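PDB 2J5Z: ficolin-3 from Homo sapiens, which probably serves as a recognition lectin of innate immunity, its fibrinogen-like domain binding sugars such as galactose and also carrying a calcium ion. Local coordinates for residues Asp143-Thr154 with Ala174-Ser183. Numbering follows the deposited sequence.
Sequences DSLSLHSGRPFT and AWWYASCYRS. With GAL (beta-D-galactopyranose), chain E.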
loop_
_atom_site.group_PDB
_atom_site.type_symbol
_atom_site.label_atom_id
_atom_site.label_comp_id
_atom_site.label_asym_id
_atom_site.label_seq_id
_atom_site.Cartn_x
_atom_site.Cartn_y
_atom_site.Cartn_z
ATOM N N ASP A 143 -17.283 -7.228 -26.244
ATOM C CA ASP A 143 -16.285 -6.359 -26.863
ATOM C C ASP A 143 -16.792 -4.925 -26.972
ATOM O O ASP A 143 -17.760 -4.640 -27.688
ATOM C CB ASP A 143 -15.904 -6.920 -28.238
ATOM C CG ASP A 143 -14.866 -6.079 -28.953
ATOM O OD1 ASP A 143 -14.291 -5.154 -28.332
ATOM O OD2 ASP A 143 -14.637 -6.351 -30.150
ATOM N N SER A 144 -16.129 -4.011 -26.259
ATOM C CA SER A 144 -16.439 -2.587 -26.377
ATOM C C SER A 144 -15.201 -1.727 -26.658
ATOM O O SER A 144 -15.231 -0.515 -26.457
ATOM C CB SER A 144 -17.132 -2.075 -25.109
ATOM O OG SER A 144 -18.461 -2.569 -25.015
ATOM N N LEU A 145 -14.122 -2.357 -27.110
ATOM C CA LEU A 145 -12.889 -1.634 -27.373
ATOM C C LEU A 145 -12.456 -1.691 -28.844
ATOM O O LEU A 145 -11.660 -0.868 -29.272
ATOM C CB LEU A 145 -11.762 -2.140 -26.465
ATOM C CG LEU A 145 -10.542 -1.227 -26.253
ATOM C CD1 LEU A 145 -10.952 0.124 -25.679
ATOM C CD2 LEU A 145 -9.524 -1.895 -25.344
ATOM N N SER A 146 -13.007 -2.618 -29.626
ATOM C CA SER A 146 -12.571 -2.765 -31.021
ATOM C C SER A 146 -12.829 -1.513 -31.836
ATOM O O SER A 146 -12.007 -1.136 -32.672
ATOM C CB SER A 146 -13.240 -3.966 -31.696
ATOM O OG SER A 146 -12.764 -5.172 -31.146
ATOM N N LEU A 147 -13.967 -0.870 -31.591
ATOM C CA LEU A 147 -14.304 0.396 -32.253
ATOM C C LEU A 147 -13.172 1.409 -32.098
ATOM O O LEU A 147 -12.906 2.217 -32.985
ATOM C CB LEU A 147 -15.608 0.987 -31.677
ATOM C CG LEU A 147 -15.861 2.478 -31.966
ATOM C CD1 LEU A 147 -16.153 2.734 -33.448
ATOM C CD2 LEU A 147 -16.958 3.095 -31.092
ATOM N N HIS A 148 -12.493 1.347 -30.959
ATOM C CA HIS A 148 -11.490 2.334 -30.626
ATOM C C HIS A 148 -10.125 2.029 -31.216
ATOM O O HIS A 148 -9.246 2.890 -31.230
ATOM C CB HIS A 148 -11.436 2.512 -29.112
ATOM C CG HIS A 148 -12.660 3.180 -28.578
ATOM N ND1 HIS A 148 -13.686 2.487 -27.979
ATOM C CD2 HIS A 148 -13.052 4.470 -28.626
ATOM C CE1 HIS A 148 -14.650 3.331 -27.650
ATOM N NE2 HIS A 148 -14.290 4.540 -28.033
ATOM N N SER A 149 -9.959 0.826 -31.738
ATOM C CA SER A 149 -8.685 0.478 -32.365
ATOM C C SER A 149 -8.447 1.351 -33.590
ATOM O O SER A 149 -9.373 1.599 -34.356
ATOM C CB SER A 149 -8.643 -0.986 -32.768
ATOM O OG SER A 149 -7.333 -1.315 -33.224
ATOM N N GLY A 150 -7.218 1.830 -33.762
ATOM C CA GLY A 150 -6.885 2.685 -34.904
ATOM C C GLY A 150 -7.103 4.165 -34.658
ATOM O O GLY A 150 -6.848 4.996 -35.548
ATOM N N ARG A 151 -7.566 4.515 -33.459
ATOM C CA ARG A 151 -7.906 5.895 -33.167
ATOM C C ARG A 151 -6.883 6.536 -32.245
ATOM O O ARG A 151 -6.307 5.858 -31.400
ATOM C CB ARG A 151 -9.313 5.988 -32.571
ATOM C CG ARG A 151 -10.369 5.467 -33.532
ATOM C CD ARG A 151 -11.764 5.516 -32.980
ATOM N NE ARG A 151 -12.686 4.934 -33.948
ATOM C CZ ARG A 151 -13.226 5.606 -34.962
ATOM N NH1 ARG A 151 -12.962 6.903 -35.128
ATOM N NH2 ARG A 151 -14.049 4.984 -35.801
ATOM N N PRO A 152 -6.635 7.842 -32.436
ATOM C CA PRO A 152 -5.703 8.564 -31.576
ATOM C C PRO A 152 -6.314 8.785 -30.200
ATOM O O PRO A 152 -7.524 8.720 -30.041
ATOM C CB PRO A 152 -5.539 9.909 -32.296
ATOM C CG PRO A 152 -6.865 10.103 -32.986
ATOM C CD PRO A 152 -7.226 8.719 -33.468
ATOM N N PHE A 153 -5.467 9.022 -29.209
ATOM C CA PHE A 153 -5.932 9.384 -27.881
ATOM C C PHE A 153 -6.314 10.863 -27.918
ATOM O O PHE A 153 -5.628 11.662 -28.581
ATOM C CB PHE A 153 -4.776 9.151 -26.899
ATOM C CG PHE A 153 -5.202 8.993 -25.466
ATOM C CD1 PHE A 153 -5.771 7.810 -25.026
ATOM C CD2 PHE A 153 -4.974 10.013 -24.543
ATOM C CE1 PHE A 153 -6.134 7.639 -23.703
ATOM C CE2 PHE A 153 -5.340 9.854 -23.208
ATOM C CZ PHE A 153 -5.920 8.668 -22.785
ATOM N N THR A 154 -7.403 11.232 -27.236
ATOM C CA THR A 154 -7.741 12.660 -27.037
ATOM C C THR A 154 -8.027 13.000 -25.584
ATOM O O THR A 154 -8.597 12.199 -24.823
ATOM C CB THR A 154 -8.854 13.268 -27.994
ATOM O OG1 THR A 154 -10.092 13.525 -27.301
ATOM C CG2 THR A 154 -9.065 12.443 -29.199
ATOM N N ALA A 174 -10.753 10.777 -20.943
ATOM C CA ALA A 174 -9.663 10.741 -21.905
ATOM C C ALA A 174 -9.650 9.325 -22.468
ATOM O O ALA A 174 -9.731 8.367 -21.715
ATOM C CB ALA A 174 -8.327 11.036 -21.212
ATOM N N TRP A 175 -9.531 9.183 -23.783
ATOM C CA TRP A 175 -9.640 7.857 -24.390
ATOM C C TRP A 175 -9.362 8.005 -25.866
ATOM O O TRP A 175 -9.185 9.114 -26.366
ATOM C CB TRP A 175 -11.068 7.336 -24.233
ATOM C CG TRP A 175 -11.310 5.837 -24.238
ATOM C CD1 TRP A 175 -12.064 5.121 -25.150
ATOM C CD2 TRP A 175 -10.887 4.895 -23.250
ATOM N NE1 TRP A 175 -12.110 3.800 -24.791
ATOM C CE2 TRP A 175 -11.398 3.628 -23.631
ATOM C CE3 TRP A 175 -10.118 4.994 -22.081
ATOM C CZ2 TRP A 175 -11.167 2.466 -22.880
ATOM C CZ3 TRP A 175 -9.889 3.847 -21.336
ATOM C CH2 TRP A 175 -10.402 2.593 -21.744
ATOM N N TRP A 176 -9.365 6.877 -26.562
ATOM C CA TRP A 176 -9.201 6.882 -27.999
ATOM C C TRP A 176 -10.575 7.110 -28.614
ATOM O O TRP A 176 -11.111 6.236 -29.301
ATOM C CB TRP A 176 -8.593 5.554 -28.455
ATOM C CG TRP A 176 -7.289 5.241 -27.756
ATOM C CD1 TRP A 176 -6.028 5.646 -28.138
ATOM C CD2 TRP A 176 -7.117 4.483 -26.549
ATOM N NE1 TRP A 176 -5.089 5.176 -27.240
ATOM C CE2 TRP A 176 -5.732 4.461 -26.258
ATOM C CE3 TRP A 176 -8.003 3.821 -25.680
ATOM C CZ2 TRP A 176 -5.210 3.811 -25.134
ATOM C CZ3 TRP A 176 -7.481 3.155 -24.571
ATOM C CH2 TRP A 176 -6.093 3.160 -24.305
ATOM N N TYR A 177 -11.135 8.298 -28.364
ATOM C CA TYR A 177 -12.526 8.590 -28.745
ATOM C C TYR A 177 -12.779 8.581 -30.252
ATOM O O TYR A 177 -11.934 8.986 -31.050
ATOM C CB TYR A 177 -12.990 9.938 -28.170
ATOM C CG TYR A 177 -13.095 9.954 -26.668
ATOM C CD1 TYR A 177 -13.962 9.092 -26.002
ATOM C CD2 TYR A 177 -12.321 10.824 -25.914
ATOM C CE1 TYR A 177 -14.054 9.092 -24.612
ATOM C CE2 TYR A 177 -12.408 10.833 -24.535
ATOM C CZ TYR A 177 -13.278 9.975 -23.891
ATOM O OH TYR A 177 -13.358 9.971 -22.515
ATOM N N ALA A 178 -13.976 8.138 -30.607
ATOM C CA ALA A 178 -14.499 8.290 -31.958
ATOM C C ALA A 178 -15.522 9.435 -31.894
ATOM O O ALA A 178 -15.143 10.608 -31.911
ATOM C CB ALA A 178 -15.144 6.985 -32.401
ATOM N N SER A 179 -16.808 9.108 -31.797
ATOM C CA SER A 179 -17.832 10.136 -31.598
ATOM C C SER A 179 -19.080 9.629 -30.853
ATOM O O SER A 179 -20.184 9.602 -31.410
ATOM C CB SER A 179 -18.199 10.807 -32.930
ATOM O OG SER A 179 -18.416 9.843 -33.947
ATOM N N CYS A 180 -18.918 9.242 -29.585
ATOM C CA CYS A 180 -17.631 9.306 -28.902
ATOM C C CYS A 180 -17.055 7.952 -28.477
ATOM O O CYS A 180 -15.851 7.725 -28.641
ATOM C CB CYS A 180 -17.720 10.239 -27.694
ATOM S SG CYS A 180 -17.875 11.962 -28.157
ATOM N N TYR A 181 -17.886 7.065 -27.931
ATOM C CA TYR A 181 -17.356 5.824 -27.350
ATOM C C TYR A 181 -18.282 4.607 -27.198
ATOM O O TYR A 181 -19.509 4.731 -27.106
ATOM C CB TYR A 181 -16.706 6.114 -25.983
ATOM C CG TYR A 181 -17.666 6.395 -24.828
ATOM C CD1 TYR A 181 -18.275 5.354 -24.134
ATOM C CD2 TYR A 181 -17.913 7.694 -24.404
ATOM C CE1 TYR A 181 -19.127 5.598 -23.062
ATOM C CE2 TYR A 181 -18.764 7.951 -23.324
ATOM C CZ TYR A 181 -19.368 6.899 -22.664
ATOM O OH TYR A 181 -20.208 7.127 -21.595
ATOM N N ARG A 182 -17.662 3.427 -27.163
ATOM C CA ARG A 182 -18.293 2.212 -26.649
ATOM C C ARG A 182 -17.720 1.894 -25.271
ATOM O O ARG A 182 -18.327 1.155 -24.502
ATOM C CB ARG A 182 -18.030 1.016 -27.570
ATOM C CG ARG A 182 -18.398 1.225 -29.034
ATOM C CD ARG A 182 -19.553 0.353 -29.474
ATOM N NE ARG A 182 -19.415 -1.032 -29.034
ATOM C CZ ARG A 182 -20.442 -1.787 -28.661
ATOM N NH1 ARG A 182 -21.675 -1.290 -28.681
ATOM N NH2 ARG A 182 -20.245 -3.031 -28.267
ATOM N N SER A 183 -16.533 2.429 -24.972
ATOM C CA SER A 183 -15.932 2.296 -23.628
ATOM C C SER A 183 -15.314 3.619 -23.172
ATOM O O SER A 183 -14.856 4.421 -23.981
ATOM C CB SER A 183 -14.883 1.178 -23.585
ATOM O OG SER A 183 -13.923 1.342 -24.620
HETATM C C1 GAL E . -21.592 7.602 -28.334
HETATM C C2 GAL E . -21.402 6.726 -27.106
HETATM C C3 GAL E . -22.022 7.374 -25.875
HETATM C C4 GAL E . -21.779 8.882 -25.789
HETATM C C5 GAL E . -21.836 9.578 -27.140
HETATM C C6 GAL E . -21.376 11.026 -27.020
HETATM O O1 GAL E . -20.979 7.003 -29.482
HETATM O O2 GAL E . -22.011 5.445 -27.323
HETATM O O3 GAL E . -21.478 6.745 -24.713
HETATM O O4 GAL E . -20.503 9.133 -25.194
HETATM O O5 GAL E . -20.999 8.862 -28.044
HETATM O O6 GAL E . -22.275 11.875 -27.743
HETATM O O HOH W 1 -11.358 8.734 -33.766
#
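Trp175 turns the edge of its pyrrole ring onto one face of the His148 imidazole in a T-shaped pair, with centroids 4.6 Å apart and planes at 82°, while the backbone around Tyr181 runs along the imidazole edge. Phe153 repeats the edge-to-face theme with the roles changed: its CD1 edge points at the face of the Trp176 indole, 3.6 Å from Trp176 CE2, while the backbone N of Trp175 lies over one face of the phenyl ring, toward its rim. With its CG anti to the backbone N (chi1 -159°), Phe153 also brings CZ to within 3.7 Å of Ala174 CB. The third flat group is the Arg151 guanidinium, one face of which rests on the methyl of Ala178, with CZ 3.5 Å from CB. Two partners in the guanidinium plane fix the rotation of Arg151: NE donates to Leu147 O, and NH1 reaches Tyr177 O through a water.

Polar bonds tie both ends of the contact. Thr154 N donates almost straight to Trp175 O at 2.9 Å, and a weaker return bond completes an isolated antiparallel bridge. At the other end, Ser183 OG donates to Ser144 O from above the carbonyl plane (2.9 Å), and Arg182 NH2 binds Asp143 O at 3.0 Å.

Beyond the aromatic pairs, residues 179-181 hold galactose: Cys180, preceded by a cis peptide, donates its N to the ring oxygen O5, and one face of the Tyr181 ring lies against O3. The two loops thus join the sugar pocket to the body of the fibrinogen-like domain: Tyr177 packs on helix 167-171, to which the Cys167-Cys180 disulfide also ties the 174-183 loop, Phe153 reaches Trp69 of helix 69-74, and Trp176 leans on Leu122 of strand 112-122.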